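Effector protein B, substrate of the Dot/Icm secretion system (Legionella drancourtii, PDB 4JVS) probably acts as a GTPase-activating protein, through this LepB-type GAP domain, on a small GTPase of the host cell after secretion by the Dot/Icm system. Local coordinates at residues 43-48 against 193-198; 248-253 against 264-269. All coordinates share one frame; numbering follows the deposited sequence.

The two contacts belong to different subdomains of the GAP domain. Contact 1 (43-48 with 193-198) lies within the LepB GAP N-terminal subdomain. Contact 2 (248-253 with 264-269) lies within the C-terminal one. Their centres are 47 Å apart, on opposite sides of the chain's centre, and their nearest atoms are about 27 Å apart. Contact 1 closes a separation of 145 residues, whereas contact 2 joins helices that follow each other in sequence. Both rest on apolar side chains. The crystal contains GDP and aluminium fluoride, a pairing commonly used to mimic the hydrolysis transition state. No other protein chain of the assembly touches either pair of segments.

Contact 1. Residues 43-48 against 193-198; sequences GLLGQI and PVLQKA
Leu45 meets Leu195 where the C-terminal part of helix 34-45 comes against the first turns of helix 193-214. This is apolar helix packing in the largely helical N-terminal subdomain of the LepB GAP domain. The side chains of the two leucines cross at about a right angle, so they share a point of contact and do not run alongside each other. The backbones are near here too: the CA atoms of Leu45 and Gln196 are 7.0 Å apart. Leu45 reaches across because its CG lies beside its own backbone N and anti to the carbonyl carbon (chi1 -64°). Both leucines are buried. Gln196 borders the leucine pair. Its side chain is extended beyond CG (chi2 177°), which carries the amide toward the backbone of Leu45. There Gln196 NE2 stops 3.7 Å from Leu45 O, a proximity too long to count as a hydrogen bond.

Apolar neighbours back both leucines. Leu45 packs on Pro24 and Val53, both in loops, while Leu195 rests on Leu174 and Ile177 of helix 156-177. Through Leu195, the contact continues onto that helix. The contact is small, burying 125 Å² summed over both sides. At its centre the two leucines touch through one methyl each, with Leu45 CD1 3.5 Å from Leu195 CD1.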
loop_
_atom_site.group_PDB
_atom_site.type_symbol
_atom_site.label_atom_id
_atom_site.label_comp_id
_atom_site.label_asym_id
_atom_site.label_seq_id
_atom_site.Cartn_x
_atom_site.Cartn_y
_atom_site.Cartn_z
ATOM N N GLY A 43 -4.440 -3.633 -27.671
ATOM C CA GLY A 43 -4.657 -3.941 -29.067
ATOM C C GLY A 43 -3.805 -5.104 -29.540
ATOM O O GLY A 43 -4.307 -6.020 -30.197
ATOM N N LEU A 44 -2.514 -5.062 -29.205
ATOM C CA LEU A 44 -1.578 -6.129 -29.541
ATOM C C LEU A 44 -1.957 -7.462 -28.891
ATOM O O LEU A 44 -1.750 -8.529 -29.465
ATOM C CB LEU A 44 -0.159 -5.752 -29.107
ATOM C CG LEU A 44 0.637 -4.694 -29.866
ATOM C CD1 LEU A 44 1.998 -4.509 -29.231
ATOM C CD2 LEU A 44 0.791 -5.121 -31.299
ATOM N N LEU A 45 -2.482 -7.421 -27.700
ATOM C CA LEU A 45 -2.813 -8.641 -27.011
ATOM C C LEU A 45 -4.196 -9.163 -27.339
ATOM O O LEU A 45 -4.545 -10.262 -26.974
ATOM C CB LEU A 45 -2.638 -8.443 -25.507
ATOM C CG LEU A 45 -1.206 -8.169 -25.056
ATOM C CD1 LEU A 45 -1.068 -8.068 -23.566
ATOM C CD2 LEU A 45 -0.274 -9.220 -25.576
ATOM N N GLY A 46 -4.985 -8.365 -28.026
ATOM C CA GLY A 46 -6.320 -8.755 -28.387
ATOM C C GLY A 46 -6.323 -9.358 -29.749
ATOM O O GLY A 46 -7.321 -9.785 -30.270
ATOM N N GLN A 47 -5.168 -9.382 -30.348
ATOM C CA GLN A 47 -5.052 -9.881 -31.668
ATOM C C GLN A 47 -5.229 -11.348 -31.587
ATOM O O GLN A 47 -5.110 -11.925 -30.552
ATOM C CB GLN A 47 -3.704 -9.550 -32.224
ATOM C CG GLN A 47 -3.701 -8.359 -33.132
ATOM C CD GLN A 47 -2.322 -8.113 -33.635
ATOM O OE1 GLN A 47 -1.363 -8.249 -32.891
ATOM N NE2 GLN A 47 -2.198 -7.797 -34.904
ATOM N N ILE A 48 -5.582 -11.936 -32.702
ATOM C CA ILE A 48 -5.985 -13.297 -32.745
ATOM C C ILE A 48 -4.872 -14.286 -32.575
ATOM O O ILE A 48 -3.827 -14.145 -33.124
ATOM C CB ILE A 48 -6.748 -13.526 -34.037
ATOM C CG1 ILE A 48 -6.280 -14.762 -34.745
ATOM C CG2 ILE A 48 -6.613 -12.317 -34.912
ATOM C CD1 ILE A 48 -7.359 -15.370 -35.590
ATOM N N PRO A 193 -5.051 -13.756 -19.065
ATOM C CA PRO A 193 -6.329 -13.142 -19.311
ATOM C C PRO A 193 -6.494 -12.084 -18.290
ATOM O O PRO A 193 -7.334 -11.241 -18.406
ATOM C CB PRO A 193 -7.297 -14.269 -19.034
ATOM C CG PRO A 193 -6.489 -15.511 -19.025
ATOM C CD PRO A 193 -5.101 -15.168 -19.406
ATOM N N VAL A 194 -5.756 -12.238 -17.213
ATOM C CA VAL A 194 -5.694 -11.277 -16.144
ATOM C C VAL A 194 -5.048 -9.969 -16.569
ATOM O O VAL A 194 -5.482 -8.919 -16.183
ATOM C CB VAL A 194 -4.983 -11.885 -14.945
ATOM C CG1 VAL A 194 -5.400 -11.204 -13.685
ATOM C CG2 VAL A 194 -5.365 -13.322 -14.842
ATOM N N LEU A 195 -3.997 -10.053 -17.356
ATOM C CA LEU A 195 -3.414 -8.896 -17.942
ATOM C C LEU A 195 -4.403 -8.257 -18.867
ATOM O O LEU A 195 -4.620 -7.087 -18.836
ATOM C CB LEU A 195 -2.218 -9.326 -18.755
ATOM C CG LEU A 195 -1.004 -8.443 -18.880
ATOM C CD1 LEU A 195 -0.373 -8.736 -20.197
ATOM C CD2 LEU A 195 -1.352 -6.988 -18.801
ATOM N N GLN A 196 -5.052 -9.062 -19.667
ATOM C CA GLN A 196 -5.916 -8.571 -20.696
ATOM C C GLN A 196 -7.018 -7.803 -20.089
ATOM O O GLN A 196 -7.437 -6.812 -20.614
ATOM C CB GLN A 196 -6.513 -9.737 -21.436
ATOM C CG GLN A 196 -5.518 -10.530 -22.224
ATOM C CD GLN A 196 -6.133 -11.717 -22.885
ATOM O OE1 GLN A 196 -7.145 -12.233 -22.446
ATOM N NE2 GLN A 196 -5.525 -12.158 -23.955
ATOM N N LYS A 197 -7.510 -8.313 -18.987
ATOM C CA LYS A 197 -8.525 -7.668 -18.195
ATOM C C LYS A 197 -8.076 -6.405 -17.507
ATOM O O LYS A 197 -8.819 -5.471 -17.382
ATOM C CB LYS A 197 -9.103 -8.638 -17.206
ATOM C CG LYS A 197 -10.470 -8.241 -16.757
ATOM C CD LYS A 197 -10.856 -8.918 -15.479
ATOM C CE LYS A 197 -12.239 -8.488 -15.063
ATOM N NZ LYS A 197 -12.242 -7.124 -14.504
ATOM N N ALA A 198 -6.860 -6.399 -17.021
ATOM C CA ALA A 198 -6.337 -5.244 -16.354
ATOM C C ALA A 198 -6.270 -4.112 -17.313
ATOM O O ALA A 198 -6.504 -2.998 -16.974
ATOM C CB ALA A 198 -4.970 -5.536 -15.795
#

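Contact 2. Residues 248-253 against 264-269; sequences TICFEE and MRILKS
The helix that carries Ile249 and Cys250, which pack on Ile266, also carries Glu252, whose carboxylate oxygen OE1 is gripped twice, by Tyr116 OH and His124 NE2. Its other oxygen, OE2, is bonded to Asn255 ND2, so both oxygens of this buried acid have partners. The Glu252 side chain itself does not touch 264-269.

The face turned to segment 264-269 is apolar. Helices 243-253 and 261-267 are consecutive, joined by a short connection, and meet as a helix-loop-helix unit of the LepB GAP C-terminal subdomain. Between 248-253 and 264-269 the nearest CA atoms are those of Cys250 and Ile266, 7.9 Å apart. Ile266 is the central side chain, and its two branches serve different neighbours. Its long branch ends over Ile249, with Ile266 CD1 3.6 Å from Ile249 CG2. The same methyl is 4.1 Å from Ile249 CB, so it also covers the branch point. The two isoleucine side chains meet at a slant. The short branch goes to the sulfur: Ile266 CG2 lies 3.8 Å from Cys250 SG. With Ile266 CG1 beside the backbone N (chi1 -70°), CG2 is placed anti to that N, and the two branches spread across two successive residues of the other helix.

Cys250 SG has a second apolar neighbour, Leu267 CD1, at 3.9 Å. The sulfur therefore faces a methyl from each of two adjoining residues. All four touching residues are buried, and 150 Å² of surface is buried between the segments, both sides summed.

Ile299 of helix 292-306 packs on Cys250. Helix 235-238 supplies Leu238, which touches both Ile249 and Ile266, so both helices pack against the pair formed by helices 243-253 and 261-267.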
loop_
_atom_site.group_PDB
_atom_site.type_symbol
_atom_site.label_atom_id
_atom_site.label_comp_id
_atom_site.label_asym_id
_atom_site.label_seq_id
_atom_site.Cartn_x
_atom_site.Cartn_y
_atom_site.Cartn_z
ATOM N N THR A 248 5.775 16.117 9.663
ATOM C CA THR A 248 5.026 15.591 8.532
ATOM C C THR A 248 4.739 16.688 7.502
ATOM O O THR A 248 4.881 16.472 6.296
ATOM C CB THR A 248 3.706 14.945 8.986
ATOM O OG1 THR A 248 3.994 13.829 9.830
ATOM C CG2 THR A 248 2.892 14.453 7.788
ATOM N N ILE A 249 4.348 17.864 7.985
ATOM C CA ILE A 249 4.056 19.002 7.110
ATOM C C ILE A 249 5.325 19.479 6.397
ATOM O O ILE A 249 5.335 19.645 5.177
ATOM C CB ILE A 249 3.389 20.176 7.886
ATOM C CG1 ILE A 249 1.978 19.788 8.340
ATOM C CG2 ILE A 249 3.331 21.410 7.024
ATOM C CD1 ILE A 249 1.278 20.817 9.214
ATOM N N CYS A 250 6.394 19.684 7.159
ATOM C CA CYS A 250 7.671 20.098 6.592
ATOM C C CYS A 250 8.174 19.150 5.500
ATOM O O CYS A 250 8.569 19.593 4.414
ATOM C CB CYS A 250 8.714 20.212 7.695
ATOM S SG CYS A 250 8.428 21.614 8.751
ATOM N N PHE A 251 8.164 17.851 5.797
ATOM C CA PHE A 251 8.602 16.840 4.840
ATOM C C PHE A 251 7.778 16.887 3.566
ATOM O O PHE A 251 8.283 16.599 2.480
ATOM C CB PHE A 251 8.512 15.451 5.451
ATOM C CG PHE A 251 9.618 15.141 6.398
ATOM C CD1 PHE A 251 10.880 15.656 6.194
ATOM C CD2 PHE A 251 9.401 14.326 7.492
ATOM C CE1 PHE A 251 11.905 15.370 7.065
ATOM C CE2 PHE A 251 10.424 14.034 8.364
ATOM C CZ PHE A 251 11.674 14.558 8.150
ATOM N N GLU A 252 6.510 17.256 3.716
ATOM C CA GLU A 252 5.583 17.298 2.598
ATOM C C GLU A 252 5.859 18.531 1.742
ATOM O O GLU A 252 5.902 18.449 0.514
ATOM C CB GLU A 252 4.141 17.304 3.117
ATOM C CG GLU A 252 3.073 17.055 2.061
ATOM C CD GLU A 252 3.216 15.714 1.370
ATOM O OE1 GLU A 252 3.317 14.674 2.071
ATOM O OE2 GLU A 252 3.238 15.708 0.117
ATOM N N GLU A 253 6.067 19.666 2.405
ATOM C CA GLU A 253 6.299 20.942 1.729
ATOM C C GLU A 253 7.553 20.931 0.849
ATOM O O GLU A 253 7.591 21.580 -0.186
ATOM C CB GLU A 253 6.346 22.083 2.757
ATOM C CG GLU A 253 5.005 22.350 3.449
ATOM C CD GLU A 253 3.909 22.716 2.463
ATOM O OE1 GLU A 253 4.187 23.489 1.526
ATOM O OE2 GLU A 253 2.768 22.230 2.604
ATOM N N MET A 264 7.562 27.930 5.965
ATOM C CA MET A 264 8.241 29.088 6.496
ATOM C C MET A 264 7.657 29.524 7.816
ATOM O O MET A 264 8.337 29.966 8.696
ATOM C CB MET A 264 8.232 30.208 5.484
ATOM C CG MET A 264 9.440 30.247 4.577
ATOM S SD MET A 264 10.790 29.339 5.252
ATOM C CE MET A 264 11.690 29.002 3.792
ATOM N N ARG A 265 6.361 29.392 7.929
ATOM C CA ARG A 265 5.651 29.723 9.132
ATOM C C ARG A 265 6.111 28.884 10.280
ATOM O O ARG A 265 6.218 29.335 11.380
ATOM C CB ARG A 265 4.186 29.441 8.903
ATOM C CG ARG A 265 3.261 30.397 9.591
ATOM C CD ARG A 265 2.121 30.773 8.691
ATOM N NE ARG A 265 0.973 30.004 9.062
ATOM C CZ ARG A 265 0.009 29.665 8.243
ATOM N NH1 ARG A 265 -0.984 28.930 8.696
ATOM N NH2 ARG A 265 0.041 30.053 6.985
ATOM N N ILE A 266 6.341 27.633 9.999
ATOM C CA ILE A 266 6.729 26.635 10.981
ATOM C C ILE A 266 8.185 26.787 11.395
ATOM O O ILE A 266 8.512 26.748 12.577
ATOM C CB ILE A 266 6.497 25.223 10.413
ATOM C CG1 ILE A 266 4.992 24.948 10.296
ATOM C CG2 ILE A 266 7.192 24.177 11.256
ATOM C CD1 ILE A 266 4.656 23.781 9.391
ATOM N N LEU A 267 9.056 26.976 10.412
ATOM C CA LEU A 267 10.484 27.091 10.672
ATOM C C LEU A 267 10.851 28.444 11.301
ATOM O O LEU A 267 11.871 28.583 11.957
ATOM C CB LEU A 267 11.251 26.883 9.367
ATOM C CG LEU A 267 11.731 25.498 8.917
ATOM C CD1 LEU A 267 10.995 24.366 9.591
ATOM C CD2 LEU A 267 11.592 25.398 7.415
ATOM N N LYS A 268 9.997 29.435 11.098
ATOM C CA LYS A 268 10.224 30.795 11.572
ATOM C C LYS A 268 9.921 30.922 13.055
ATOM O O LYS A 268 10.227 31.943 13.662
ATOM C CB LYS A 268 9.263 31.721 10.826
ATOM C CG LYS A 268 9.614 33.181 10.765
ATOM C CD LYS A 268 8.361 33.992 10.447
ATOM C CE LYS A 268 7.568 33.392 9.301
ATOM N NZ LYS A 268 6.270 34.103 9.114
ATOM N N SER A 269 9.304 29.897 13.602
ATOM C CA SER A 269 8.587 29.975 14.847
ATOM C C SER A 269 9.200 29.569 16.140
ATOM O O SER A 269 8.536 29.617 17.118
ATOM C CB SER A 269 7.286 29.251 14.742
ATOM O OG SER A 269 6.589 29.347 15.944
#